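Local coordinates for molybdate-binding protein MolA (Haemophilus influenzae, PDB 3PSH), which binds molybdate and tungstate in the periplasm and serves a low-affinity ABC importer that carries molybdate into the cell, at residues D173-V178 with A296-R301; V42-N47 with P61-M66; N229-N234 with A258-L263; T5-R10 with V110-R115. One frame throughout, in Å; residues are numbered along the deposited sequence.

Contact 1 (D173-V178 with A296-R301)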
loop_
_atom_site.group_PDB
_atom_site.type_symbol
_atom_site.label_atom_id
_atom_site.label_comp_id
_atom_site.label_asym_id
_atom_site.label_seq_id
_atom_site.Cartn_x
_atom_site.Cartn_y
_atom_site.Cartn_z
ATOM N N ASP A 173 9.931 4.368 20.536
ATOM C CA ASP A 173 10.355 5.000 21.833
ATOM C C ASP A 173 9.100 5.436 22.611
ATOM O O ASP A 173 8.975 5.133 23.808
ATOM C CB ASP A 173 11.225 6.238 21.554
ATOM C CG ASP A 173 12.675 5.876 21.179
ATOM O OD1 ASP A 173 13.090 4.714 21.343
ATOM O OD2 ASP A 173 13.368 6.776 20.757
ATOM N N ARG A 174 8.166 6.084 21.929
ATOM C CA ARG A 174 6.982 6.684 22.655
ATOM C C ARG A 174 5.950 5.671 23.025
ATOM O O ARG A 174 5.117 5.931 23.882
ATOM C CB ARG A 174 6.326 7.816 21.837
ATOM C CG ARG A 174 7.342 8.937 21.358
ATOM C CD ARG A 174 7.344 10.051 22.457
ATOM N NE ARG A 174 8.237 11.133 22.108
ATOM C CZ ARG A 174 7.873 12.352 21.668
ATOM N NH1 ARG A 174 6.592 12.660 21.458
ATOM N NH2 ARG A 174 8.782 13.245 21.399
ATOM N N LEU A 175 5.964 4.469 22.399
ATOM C CA LEU A 175 4.899 3.506 22.606
ATOM C C LEU A 175 5.486 2.166 23.099
ATOM O O LEU A 175 4.766 1.227 23.291
ATOM C CB LEU A 175 4.041 3.215 21.321
ATOM C CG LEU A 175 3.410 4.514 20.780
ATOM C CD1 LEU A 175 2.612 4.237 19.425
ATOM C CD2 LEU A 175 2.504 5.071 21.837
ATOM N N GLY A 176 6.766 2.191 23.424
ATOM C CA GLY A 176 7.483 0.996 23.968
ATOM C C GLY A 176 6.988 0.344 25.245
ATOM O O GLY A 176 7.333 -0.853 25.490
ATOM N N ASP A 177 6.219 1.113 26.053
ATOM C CA ASP A 177 5.548 0.581 27.288
ATOM C C ASP A 177 4.116 0.131 27.120
ATOM O O ASP A 177 3.445 -0.262 28.097
ATOM C CB ASP A 177 5.547 1.655 28.372
ATOM C CG ASP A 177 4.697 2.865 27.962
ATOM O OD1 ASP A 177 4.875 3.365 26.843
ATOM O OD2 ASP A 177 3.908 3.295 28.771
ATOM N N VAL A 178 3.601 0.129 25.893
ATOM C CA VAL A 178 2.263 -0.383 25.712
ATOM C C VAL A 178 2.171 -1.912 25.739
ATOM O O VAL A 178 2.549 -2.609 24.783
ATOM C CB VAL A 178 1.619 0.190 24.436
ATOM C CG1 VAL A 178 0.207 -0.309 24.291
ATOM C CG2 VAL A 178 1.625 1.721 24.532
ATOM N N ALA A 296 -3.630 9.804 16.893
ATOM C CA ALA A 296 -5.053 9.661 17.050
ATOM C C ALA A 296 -5.353 8.853 18.326
ATOM O O ALA A 296 -6.336 9.099 19.015
ATOM C CB ALA A 296 -5.690 8.990 15.758
ATOM N N LEU A 297 -4.559 7.834 18.590
ATOM C CA LEU A 297 -4.892 6.856 19.636
ATOM C C LEU A 297 -4.141 7.269 20.947
ATOM O O LEU A 297 -4.658 6.895 22.031
ATOM C CB LEU A 297 -4.384 5.436 19.303
ATOM C CG LEU A 297 -4.976 4.834 18.018
ATOM C CD1 LEU A 297 -4.332 3.421 17.847
ATOM C CD2 LEU A 297 -6.525 4.808 18.063
ATOM N N TYR A 298 -2.969 7.961 20.835
ATOM C CA TYR A 298 -2.237 8.438 22.039
ATOM C C TYR A 298 -1.928 9.866 21.903
ATOM O O TYR A 298 -0.765 10.254 21.936
ATOM C CB TYR A 298 -0.940 7.650 22.251
ATOM C CG TYR A 298 -1.157 6.118 22.344
ATOM C CD1 TYR A 298 -1.272 5.469 23.605
ATOM C CD2 TYR A 298 -1.306 5.340 21.168
ATOM C CE1 TYR A 298 -1.480 4.065 23.642
ATOM C CE2 TYR A 298 -1.490 3.963 21.237
ATOM C CZ TYR A 298 -1.621 3.323 22.505
ATOM O OH TYR A 298 -1.860 1.969 22.717
ATOM N N PRO A 299 -2.997 10.727 21.812
ATOM C CA PRO A 299 -2.686 12.174 21.547
ATOM C C PRO A 299 -1.747 12.821 22.608
ATOM O O PRO A 299 -0.917 13.652 22.260
ATOM C CB PRO A 299 -4.034 12.827 21.589
ATOM C CG PRO A 299 -4.967 11.822 22.455
ATOM C CD PRO A 299 -4.441 10.465 21.940
ATOM N N GLN A 300 -1.849 12.373 23.866
ATOM C CA GLN A 300 -1.085 13.035 24.938
ATOM C C GLN A 300 0.356 12.636 24.911
ATOM O O GLN A 300 1.129 13.143 25.728
ATOM C CB GLN A 300 -1.708 12.627 26.290
ATOM C CG GLN A 300 -3.185 13.138 26.434
ATOM C CD GLN A 300 -3.363 14.546 25.809
ATOM O OE1 GLN A 300 -2.497 15.461 25.941
ATOM N NE2 GLN A 300 -4.502 14.710 25.039
ATOM N N ARG A 301 0.729 11.711 23.975
ATOM C CA ARG A 301 2.162 11.321 23.906
ATOM C C ARG A 301 2.850 11.973 22.739
ATOM O O ARG A 301 4.074 11.781 22.615
ATOM C CB ARG A 301 2.434 9.817 23.802
ATOM C CG ARG A 301 1.932 9.002 24.968
ATOM C CD ARG A 301 2.137 7.440 24.716
ATOM N NE ARG A 301 1.631 6.751 25.899
ATOM C CZ ARG A 301 2.216 5.657 26.426
ATOM N NH1 ARG A 301 3.307 5.180 25.887
ATOM N NH2 ARG A 301 1.781 5.056 27.546
#

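Contact 2 (V42-N47 with P61-M66)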
loop_
_atom_site.group_PDB
_atom_site.type_symbol
_atom_site.label_atom_id
_atom_site.label_comp_id
_atom_site.label_asym_id
_atom_site.label_seq_id
_atom_site.Cartn_x
_atom_site.Cartn_y
_atom_site.Cartn_z
ATOM N N VAL A 42 3.681 4.856 -19.971
ATOM C CA VAL A 42 2.727 5.072 -21.049
ATOM C C VAL A 42 1.467 4.217 -20.895
ATOM O O VAL A 42 0.533 4.364 -21.716
ATOM C CB VAL A 42 3.334 4.816 -22.428
ATOM C CG1 VAL A 42 4.466 5.861 -22.671
ATOM C CG2 VAL A 42 3.723 3.366 -22.525
ATOM N N GLY A 43 1.427 3.312 -19.868
ATOM C CA GLY A 43 0.108 2.686 -19.535
ATOM C C GLY A 43 0.084 2.275 -18.074
ATOM O O GLY A 43 1.125 2.172 -17.459
ATOM N N VAL A 44 -1.122 2.115 -17.578
ATOM C CA VAL A 44 -1.268 1.799 -16.144
ATOM C C VAL A 44 -2.472 0.863 -16.026
ATOM O O VAL A 44 -3.286 0.800 -16.976
ATOM C CB VAL A 44 -1.518 3.166 -15.303
ATOM C CG1 VAL A 44 -0.325 4.117 -15.383
ATOM C CG2 VAL A 44 -2.792 3.860 -15.701
ATOM N N LEU A 45 -2.575 0.123 -14.905
ATOM C CA LEU A 45 -3.729 -0.714 -14.638
ATOM C C LEU A 45 -5.070 0.013 -14.857
ATOM O O LEU A 45 -5.276 1.148 -14.467
ATOM C CB LEU A 45 -3.689 -1.350 -13.216
ATOM C CG LEU A 45 -3.771 -0.370 -12.012
ATOM C CD1 LEU A 45 -4.012 -1.199 -10.709
ATOM C CD2 LEU A 45 -2.683 0.586 -11.820
ATOM N N SER A 46 -5.984 -0.696 -15.471
ATOM C CA SER A 46 -7.254 -0.032 -15.814
ATOM C C SER A 46 -8.147 0.323 -14.571
ATOM O O SER A 46 -8.993 1.239 -14.689
ATOM C CB SER A 46 -8.027 -0.924 -16.814
ATOM O OG SER A 46 -8.406 -2.180 -16.220
ATOM N N ASN A 47 -7.909 -0.363 -13.422
ATOM C CA ASN A 47 -8.574 -0.016 -12.147
ATOM C C ASN A 47 -7.811 0.950 -11.255
ATOM O O ASN A 47 -8.012 0.910 -10.005
ATOM C CB ASN A 47 -8.967 -1.325 -11.428
ATOM C CG ASN A 47 -7.842 -2.297 -11.254
ATOM O OD1 ASN A 47 -6.844 -2.295 -12.007
ATOM N ND2 ASN A 47 -8.000 -3.190 -10.237
ATOM N N PRO A 61 -2.054 14.342 -12.350
ATOM C CA PRO A 61 -3.138 14.529 -13.368
ATOM C C PRO A 61 -2.828 13.845 -14.654
ATOM O O PRO A 61 -3.721 13.573 -15.461
ATOM C CB PRO A 61 -3.114 16.040 -13.649
ATOM C CG PRO A 61 -2.268 16.673 -12.674
ATOM C CD PRO A 61 -1.765 15.630 -11.680
ATOM N N GLU A 62 -1.538 13.618 -14.891
ATOM C CA GLU A 62 -1.125 12.934 -16.147
ATOM C C GLU A 62 -1.661 11.487 -16.272
ATOM O O GLU A 62 -1.706 10.907 -17.387
ATOM C CB GLU A 62 0.419 13.051 -16.358
ATOM C CG GLU A 62 1.260 12.309 -15.298
ATOM C CD GLU A 62 1.470 13.060 -13.914
ATOM O OE1 GLU A 62 0.725 14.026 -13.610
ATOM O OE2 GLU A 62 2.377 12.634 -13.137
ATOM N N LEU A 63 -2.177 10.946 -15.142
ATOM C CA LEU A 63 -2.768 9.625 -15.185
ATOM C C LEU A 63 -4.111 9.578 -15.965
ATOM O O LEU A 63 -4.508 8.535 -16.423
ATOM C CB LEU A 63 -2.912 9.008 -13.776
ATOM C CG LEU A 63 -1.646 8.860 -12.946
ATOM C CD1 LEU A 63 -2.055 8.101 -11.626
ATOM C CD2 LEU A 63 -0.598 8.070 -13.746
ATOM N N GLU A 64 -4.771 10.705 -16.061
ATOM C CA GLU A 64 -6.124 10.801 -16.586
ATOM C C GLU A 64 -6.244 10.352 -18.047
ATOM O O GLU A 64 -7.220 9.706 -18.410
ATOM C CB GLU A 64 -6.585 12.231 -16.448
ATOM C CG GLU A 64 -8.110 12.424 -16.710
ATOM C CD GLU A 64 -8.982 11.667 -15.711
ATOM O OE1 GLU A 64 -9.090 12.041 -14.535
ATOM O OE2 GLU A 64 -9.585 10.707 -16.139
ATOM N N ASN A 65 -5.229 10.655 -18.835
ATOM C CA ASN A 65 -5.228 10.267 -20.285
ATOM C C ASN A 65 -4.261 9.121 -20.576
ATOM O O ASN A 65 -3.931 8.773 -21.750
ATOM C CB ASN A 65 -4.871 11.494 -21.129
ATOM C CG ASN A 65 -5.927 12.623 -21.034
ATOM O OD1 ASN A 65 -5.559 13.791 -20.995
ATOM N ND2 ASN A 65 -7.205 12.272 -21.009
ATOM N N MET A 66 -3.767 8.494 -19.506
ATOM C CA MET A 66 -2.942 7.334 -19.649
ATOM C C MET A 66 -3.698 6.143 -20.251
ATOM O O MET A 66 -4.834 5.784 -19.836
ATOM C CB MET A 66 -2.434 6.911 -18.278
ATOM C CG MET A 66 -1.096 6.284 -18.134
ATOM S SD MET A 66 0.418 7.059 -18.784
ATOM C CE MET A 66 1.034 8.103 -17.497
#

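Contact 3 (N229-N234 with A258-L263)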
loop_
_atom_site.group_PDB
_atom_site.type_symbol
_atom_site.label_atom_id
_atom_site.label_comp_id
_atom_site.label_asym_id
_atom_site.label_seq_id
_atom_site.Cartn_x
_atom_site.Cartn_y
_atom_site.Cartn_z
ATOM N N ASN A 229 -18.563 -12.465 12.850
ATOM C CA ASN A 229 -17.122 -12.335 13.161
ATOM C C ASN A 229 -16.796 -10.973 13.787
ATOM O O ASN A 229 -16.131 -10.925 14.803
ATOM C CB ASN A 229 -16.252 -12.522 11.887
ATOM C CG ASN A 229 -16.393 -13.910 11.248
ATOM O OD1 ASN A 229 -16.470 -14.946 11.933
ATOM N ND2 ASN A 229 -16.467 -13.922 9.903
ATOM N N VAL A 230 -17.271 -9.892 13.175
ATOM C CA VAL A 230 -16.949 -8.544 13.646
ATOM C C VAL A 230 -17.629 -8.234 15.021
ATOM O O VAL A 230 -17.028 -7.594 15.919
ATOM C CB VAL A 230 -17.437 -7.472 12.656
ATOM C CG1 VAL A 230 -16.895 -6.062 13.089
ATOM C CG2 VAL A 230 -17.070 -7.838 11.205
ATOM N N LEU A 231 -18.844 -8.759 15.196
ATOM C CA LEU A 231 -19.530 -8.576 16.512
ATOM C C LEU A 231 -18.789 -9.329 17.612
ATOM O O LEU A 231 -18.622 -8.802 18.720
ATOM C CB LEU A 231 -20.926 -9.132 16.404
ATOM C CG LEU A 231 -21.945 -8.452 15.476
ATOM C CD1 LEU A 231 -23.301 -9.259 15.409
ATOM C CD2 LEU A 231 -22.193 -7.003 15.885
ATOM N N GLU A 232 -18.337 -10.535 17.288
ATOM C CA GLU A 232 -17.471 -11.363 18.185
ATOM C C GLU A 232 -16.136 -10.662 18.551
ATOM O O GLU A 232 -15.702 -10.632 19.707
ATOM C CB GLU A 232 -17.284 -12.796 17.644
ATOM C CG GLU A 232 -18.591 -13.625 17.866
ATOM C CD GLU A 232 -18.647 -15.004 17.151
ATOM O OE1 GLU A 232 -17.609 -15.677 17.000
ATOM O OE2 GLU A 232 -19.766 -15.455 16.758
ATOM N N TRP A 233 -15.500 -10.043 17.551
ATOM C CA TRP A 233 -14.243 -9.352 17.741
ATOM C C TRP A 233 -14.476 -8.079 18.534
ATOM O O TRP A 233 -13.658 -7.720 19.361
ATOM C CB TRP A 233 -13.528 -8.987 16.373
ATOM C CG TRP A 233 -12.972 -10.195 15.684
ATOM C CD1 TRP A 233 -12.419 -11.318 16.269
ATOM C CD2 TRP A 233 -12.888 -10.384 14.266
ATOM N NE1 TRP A 233 -12.009 -12.193 15.288
ATOM C CE2 TRP A 233 -12.332 -11.674 14.063
ATOM C CE3 TRP A 233 -13.309 -9.630 13.150
ATOM C CZ2 TRP A 233 -12.150 -12.224 12.753
ATOM C CZ3 TRP A 233 -13.100 -10.190 11.831
ATOM C CH2 TRP A 233 -12.560 -11.475 11.683
ATOM N N ASN A 234 -15.622 -7.457 18.286
ATOM C CA ASN A 234 -15.988 -6.279 19.055
ATOM C C ASN A 234 -14.845 -5.198 19.164
ATOM O O ASN A 234 -14.337 -4.835 20.244
ATOM C CB ASN A 234 -16.567 -6.657 20.474
ATOM C CG ASN A 234 -17.246 -5.455 21.066
ATOM O OD1 ASN A 234 -17.847 -4.677 20.304
ATOM N ND2 ASN A 234 -17.148 -5.269 22.396
ATOM N N ALA A 258 -24.529 -1.510 15.218
ATOM C CA ALA A 258 -24.739 -0.522 16.311
ATOM C C ALA A 258 -24.195 -0.829 17.731
ATOM O O ALA A 258 -23.876 0.115 18.511
ATOM C CB ALA A 258 -26.235 -0.118 16.396
ATOM N N ASN A 259 -24.107 -2.120 18.056
ATOM C CA ASN A 259 -23.675 -2.577 19.371
ATOM C C ASN A 259 -22.172 -2.851 19.442
ATOM O O ASN A 259 -21.619 -3.019 20.513
ATOM C CB ASN A 259 -24.391 -3.847 19.824
ATOM C CG ASN A 259 -25.823 -3.586 20.235
ATOM O OD1 ASN A 259 -26.612 -4.503 20.187
ATOM N ND2 ASN A 259 -26.165 -2.351 20.648
ATOM N N ILE A 260 -21.500 -2.916 18.301
ATOM C CA ILE A 260 -20.053 -2.870 18.391
ATOM C C ILE A 260 -19.484 -1.667 19.184
ATOM O O ILE A 260 -19.849 -0.495 19.043
ATOM C CB ILE A 260 -19.456 -2.923 16.954
ATOM C CG1 ILE A 260 -19.842 -4.233 16.283
ATOM C CG2 ILE A 260 -18.001 -2.711 17.031
ATOM C CD1 ILE A 260 -19.568 -4.027 14.779
ATOM N N GLN A 261 -18.505 -2.000 20.019
ATOM C CA GLN A 261 -17.840 -1.022 20.873
ATOM C C GLN A 261 -17.415 0.227 20.094
ATOM O O GLN A 261 -17.767 1.329 20.464
ATOM C CB GLN A 261 -16.685 -1.654 21.654
ATOM C CG GLN A 261 -15.940 -0.759 22.722
ATOM C CD GLN A 261 -14.543 -1.384 23.144
ATOM O OE1 GLN A 261 -14.154 -2.563 22.737
ATOM N NE2 GLN A 261 -13.741 -0.566 23.913
ATOM N N ALA A 262 -16.721 0.106 18.953
ATOM C CA ALA A 262 -16.414 1.339 18.214
ATOM C C ALA A 262 -17.648 2.192 17.794
ATOM O O ALA A 262 -17.530 3.399 17.671
ATOM C CB ALA A 262 -15.528 0.996 16.907
ATOM N N LEU A 263 -18.737 1.551 17.407
ATOM C CA LEU A 263 -19.956 2.319 17.042
ATOM C C LEU A 263 -20.440 3.177 18.259
ATOM O O LEU A 263 -20.666 4.435 18.123
ATOM C CB LEU A 263 -21.029 1.396 16.488
ATOM C CG LEU A 263 -20.975 1.207 14.940
ATOM C CD1 LEU A 263 -21.026 2.549 14.166
ATOM C CD2 LEU A 263 -19.724 0.437 14.508
#

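Contact 4 (T5-R10 with V110-R115)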
loop_
_atom_site.group_PDB
_atom_site.type_symbol
_atom_site.label_atom_id
_atom_site.label_comp_id
_atom_site.label_asym_id
_atom_site.label_seq_id
_atom_site.Cartn_x
_atom_site.Cartn_y
_atom_site.Cartn_z
ATOM N N THR A 5 17.135 -8.366 -10.645
ATOM C CA THR A 5 16.387 -9.461 -10.017
ATOM C C THR A 5 15.128 -8.841 -9.417
ATOM O O THR A 5 15.163 -7.890 -8.648
ATOM C CB THR A 5 17.165 -10.195 -8.937
ATOM O OG1 THR A 5 18.392 -10.664 -9.535
ATOM C CG2 THR A 5 16.410 -11.363 -8.371
ATOM N N ASP A 6 14.037 -9.347 -9.888
ATOM C CA ASP A 6 12.710 -8.801 -9.405
ATOM C C ASP A 6 12.282 -9.561 -8.115
ATOM O O ASP A 6 12.946 -10.492 -7.644
ATOM C CB ASP A 6 11.659 -8.843 -10.537
ATOM C CG ASP A 6 10.992 -10.195 -10.728
ATOM O OD1 ASP A 6 11.239 -11.204 -9.974
ATOM O OD2 ASP A 6 10.145 -10.262 -11.651
ATOM N N GLN A 7 11.109 -9.161 -7.622
ATOM C CA GLN A 7 10.648 -9.665 -6.323
ATOM C C GLN A 7 9.967 -11.079 -6.375
ATOM O O GLN A 7 9.379 -11.620 -5.365
ATOM C CB GLN A 7 9.860 -8.554 -5.625
ATOM C CG GLN A 7 10.780 -7.394 -5.285
ATOM C CD GLN A 7 10.130 -6.434 -4.276
ATOM O OE1 GLN A 7 9.108 -5.884 -4.572
ATOM N NE2 GLN A 7 10.844 -6.063 -3.239
ATOM N N LEU A 8 9.982 -11.712 -7.562
ATOM C CA LEU A 8 9.700 -13.118 -7.663
ATOM C C LEU A 8 11.060 -13.865 -7.873
ATOM O O LEU A 8 11.066 -15.102 -8.299
ATOM C CB LEU A 8 8.678 -13.320 -8.804
ATOM C CG LEU A 8 7.185 -12.874 -8.677
ATOM C CD1 LEU A 8 6.415 -13.284 -9.871
ATOM C CD2 LEU A 8 6.630 -13.511 -7.457
ATOM N N ASP A 9 12.179 -13.147 -7.641
ATOM C CA ASP A 9 13.570 -13.733 -7.826
ATOM C C ASP A 9 13.835 -14.164 -9.304
ATOM O O ASP A 9 14.668 -15.057 -9.609
ATOM C CB ASP A 9 13.759 -14.901 -6.854
ATOM C CG ASP A 9 13.777 -14.440 -5.324
ATOM O OD1 ASP A 9 13.921 -13.244 -4.997
ATOM O OD2 ASP A 9 13.624 -15.381 -4.498
ATOM N N ARG A 10 13.132 -13.461 -10.188
ATOM C CA ARG A 10 13.360 -13.628 -11.625
ATOM C C ARG A 10 14.455 -12.713 -12.089
ATOM O O ARG A 10 14.464 -11.508 -11.777
ATOM C CB ARG A 10 12.085 -13.319 -12.387
ATOM C CG ARG A 10 10.958 -14.290 -12.021
ATOM C CD ARG A 10 9.594 -13.725 -12.502
ATOM N NE ARG A 10 9.501 -13.724 -13.987
ATOM C CZ ARG A 10 9.569 -12.625 -14.758
ATOM N NH1 ARG A 10 9.822 -11.429 -14.251
ATOM N NH2 ARG A 10 9.457 -12.811 -16.091
ATOM N N VAL A 110 8.637 -7.101 -14.744
ATOM C CA VAL A 110 9.282 -6.931 -13.463
ATOM C C VAL A 110 8.162 -6.980 -12.418
ATOM O O VAL A 110 7.236 -6.155 -12.452
ATOM C CB VAL A 110 9.925 -5.554 -13.330
ATOM C CG1 VAL A 110 10.554 -5.315 -11.870
ATOM C CG2 VAL A 110 11.048 -5.440 -14.339
ATOM N N ALA A 111 8.221 -8.059 -11.624
ATOM C CA ALA A 111 7.160 -8.370 -10.567
ATOM C C ALA A 111 7.538 -7.675 -9.265
ATOM O O ALA A 111 8.782 -7.688 -8.840
ATOM C CB ALA A 111 7.075 -9.898 -10.384
ATOM N N ILE A 112 6.571 -6.973 -8.690
ATOM C CA ILE A 112 6.856 -6.231 -7.466
ATOM C C ILE A 112 5.911 -6.745 -6.356
ATOM O O ILE A 112 4.717 -6.830 -6.527
ATOM C CB ILE A 112 6.606 -4.745 -7.685
ATOM C CG1 ILE A 112 7.639 -4.134 -8.669
ATOM C CG2 ILE A 112 6.658 -3.944 -6.272
ATOM C CD1 ILE A 112 9.154 -4.072 -8.239
ATOM N N SER A 113 6.535 -7.067 -5.214
ATOM C CA SER A 113 5.739 -7.527 -4.086
ATOM C C SER A 113 5.882 -6.548 -2.919
ATOM O O SER A 113 5.067 -6.665 -1.997
ATOM C CB SER A 113 6.277 -8.844 -3.525
ATOM O OG SER A 113 7.597 -8.675 -3.083
ATOM N N LEU A 114 6.950 -5.697 -2.880
ATOM C CA LEU A 114 7.239 -4.895 -1.665
ATOM C C LEU A 114 7.373 -5.788 -0.395
ATOM O O LEU A 114 7.156 -5.325 0.784
ATOM C CB LEU A 114 6.176 -3.795 -1.455
ATOM C CG LEU A 114 6.034 -2.913 -2.707
ATOM C CD1 LEU A 114 4.976 -1.805 -2.355
ATOM C CD2 LEU A 114 7.335 -2.286 -3.146
ATOM N N ARG A 115 7.761 -7.023 -0.591
ATOM C CA ARG A 115 8.017 -7.960 0.498
ATOM C C ARG A 115 9.214 -8.886 0.178
ATOM O O ARG A 115 9.423 -9.372 -0.968
ATOM C CB ARG A 115 6.711 -8.731 0.835
ATOM C CG ARG A 115 6.387 -10.029 0.187
ATOM C CD ARG A 115 5.304 -10.761 0.989
ATOM N NE ARG A 115 4.821 -11.869 0.197
ATOM C CZ ARG A 115 3.729 -11.840 -0.515
ATOM N NH1 ARG A 115 2.938 -10.754 -0.610
ATOM N NH2 ARG A 115 3.438 -12.884 -1.198
#

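Contact 1 (D173-V178 with A296-R301)
Arg-301 meets Asp-177 end-on, NH1 donating to OD1 at 2.6 Å and NH2 to OD2 at 3.0 Å. The two planes are only 13° apart, so this is a nearly coplanar, two-pronged salt bridge that fixes the rotation of both groups. It ties the type I beta turn from Leu-175 to Val-178, in the C-terminal region of helix 168-175, to the short 3-10 segment 299-301 beyond helix 283-297. Asp-177 reaches it because its CG stands between the backbone N and carbonyl carbon (chi1 65°), while the Arg-301 chain runs fully extended from CG to NE.

NH1 of Arg-301 has a second acceptor, the carbonyl oxygen of Arg-174, 2.8 Å away and lying close to the guanidinium plane; one nitrogen thus holds both the acidic side chain of the turn and the backbone just before it. Arg-174 returns the favour: its NH1 donates to the carbonyl O of Arg-301 at 2.9 Å, from within the carbonyl plane but with the oxygen tilted from the guanidinium's own plane. Its NH2 makes a salt bridge to Asp-304.

Apolar contacts flank these bonds. Leu-175 lays CD2 over one face of the Tyr-298 ring in a CH-pi contact, 4.0 Å from the centroid, and the same methyl touches CD of Arg-301. Val-178 CG2 sits over a face of the Arg-301 guanidinium. The Tyr-298 hydroxyl is hydrogen-bonded to the carbonyl of Gly-210, and Val-178 rests its other methyl, CG1, 3.5 Å from that OH.

Contact 2 (V42-N47 with P61-M66)
The flat group here is the peptide joining Val-42 to Gly-43, and the sulfur of Met-66 sits over one of its faces: SD is 3.7 Å from Val-42 C, almost straight above that carbon. Along one edge of the strand, Val-42 and Gly-43 make backbone hydrogen bonds with Ala-21 and Val-23 of strand 21-24. Everything else that crosses is aliphatic, and no hydrogen bond joins the two segments. The bend of Met-66 at chi2 (54°) turns SD back toward Val-42. Its CG meanwhile lies against both methyls of Val-44, 3.6 Å from CG1 and slightly farther from CG2, the two side chains crossing at about a right angle. Leu-63 adds a looser touch, its CD2 4.3 Å from Val-44 CG1.

The strand involved, 41-44, is outermost in the parallel sheet of the N-terminal Rossmann-like lobe, with strand 21-24 beside it. Segment 61-66 belongs to the loop between helices 48-52 and 77-82, and just past it Ala-67 makes a backbone hydrogen bond with Val-44. Helix 26-34 packs close by: its Leu-29 touches both Val-44 and Leu-63.

Contact 3 (N229-N234 with A258-L263)
One hydrogen bond crosses between these segments: Asn-234 OD1 accepts from the backbone N of Gln-261 at 2.8 Å, with a nearly straight N-H...O angle of 173°. The donor lies somewhat out of the amide's carbonyl plane. Gln-261 is the first residue of helix 261-264, so the amide oxygen takes up an N-H of its opening turn, where the helix itself offers no carbonyl, and the local dipole would probably strengthen the bond. Asn-234 is the residue that leaves helix 227-233, with positive phi (49°). Its CG stands anti to its own N, chi1 -165°, which carries the amide across the gap between the helices. The oxygen also rests against the backbone of Ile-260, 3.4 Å from its CA.

Both helices belong to the C-terminal Rossmann-like lobe, each leading into one of two adjacent parallel strands: 227-233 into 237-240, and 261-264 into 268-270. Contact 3 therefore joins the C-terminal end of the first helix to the N-terminal end of the second, with helix 247-252 in the connection between. A backbone hydrogen bond of Ala-262 with Pro-235 reinforces the link just beyond Asn-234.

The apolar contacts centre on Ile-260, the N-cap residue. Its CD1 reaches CG1 of Val-230 at 3.8 Å, and its CG1 meets CD2 of Leu-231 at 3.7 Å. The leucine lies across the isoleucine at about a right angle; one isoleucine side chain thus touches two consecutive residues of the helix. Toward the sheet, Val-230 packs on Tyr-187 of strand 184-188, while Ala-262 and Leu-263 touch Ile-238 of strand 237-240.

Contact 4 (T5-R10 with V110-R115)
Gln-7 OE1 takes two backbone N-H groups at once, Ser-113 N at 2.9 Å and Leu-114 N at 2.7 Å, both from the same face of its amide plane. One carboxamide oxygen thereby holds the chain where it turns away from strand 109-112. Next along, the backbone N of Gln-7 donates to Ala-111 O at 3.0 Å, and Ala-111 N donates to Asp-6 OD2 at 2.9 Å, so both polar backbone atoms of Ala-111 are engaged. Leu-8 presses on the same residue, its CG a tight 3.4 Å from Ala-111 CB.

A second shell sets these groups. Asp-6 CG stands between its backbone N and carbonyl carbon (chi1 82°), which brings the carboxylate to Ala-111 N and over its own turn. OD1 accepts from Leu-8 N, making an Asx turn, and also from Arg-10 N on the opposite face of the carboxylate; OD2 is shared between Ala-111 N and Arg-10 NH1, the latter a salt bridge. With four donors the buried carboxylate is well satisfied, which would be expected to keep it ionised. NE2 of Gln-7 donates to Gln-142 OE1 and Gly-139 O of helix 132-151.

The loop between strands 2-5 and 11-14 thus lies along the outer edge of the N-terminal lobe's sheet. Strand 109-112 pairs along its opposite edge with strand 87-91, through Val-110 and Ile-112. These two side chains pack on Leu-146 of helix 132-151, and Leu-114 touches Gln-27 and Ile-31 of helix 26-34.

In the fold
The four contacts divide between the two Rossmann-like lobes of a solute-binding protein. Contacts 2 and 4 lie in the N-terminal lobe at the two outermost strands of one parallel sheet, their centres 22 Å apart, with contact 2 nested in the chain loop that contact 4 closes. Contacts 1 and 3 belong to the other lobe, centres 24 Å apart and nearest atoms about 10 Å. Molybdate sits in the cleft between lobes. Contact 4 comes near it: the Leu-114 side chain is about 7 Å from the ion and about 4 Å from those of the molybdate-binding residues Gln-27 and Tyr-280. In contact 2, the Val-44 side chain is about 8 Å from that of His-26, another molybdate-binding residue. Contacts 1 and 3 lie away from the site.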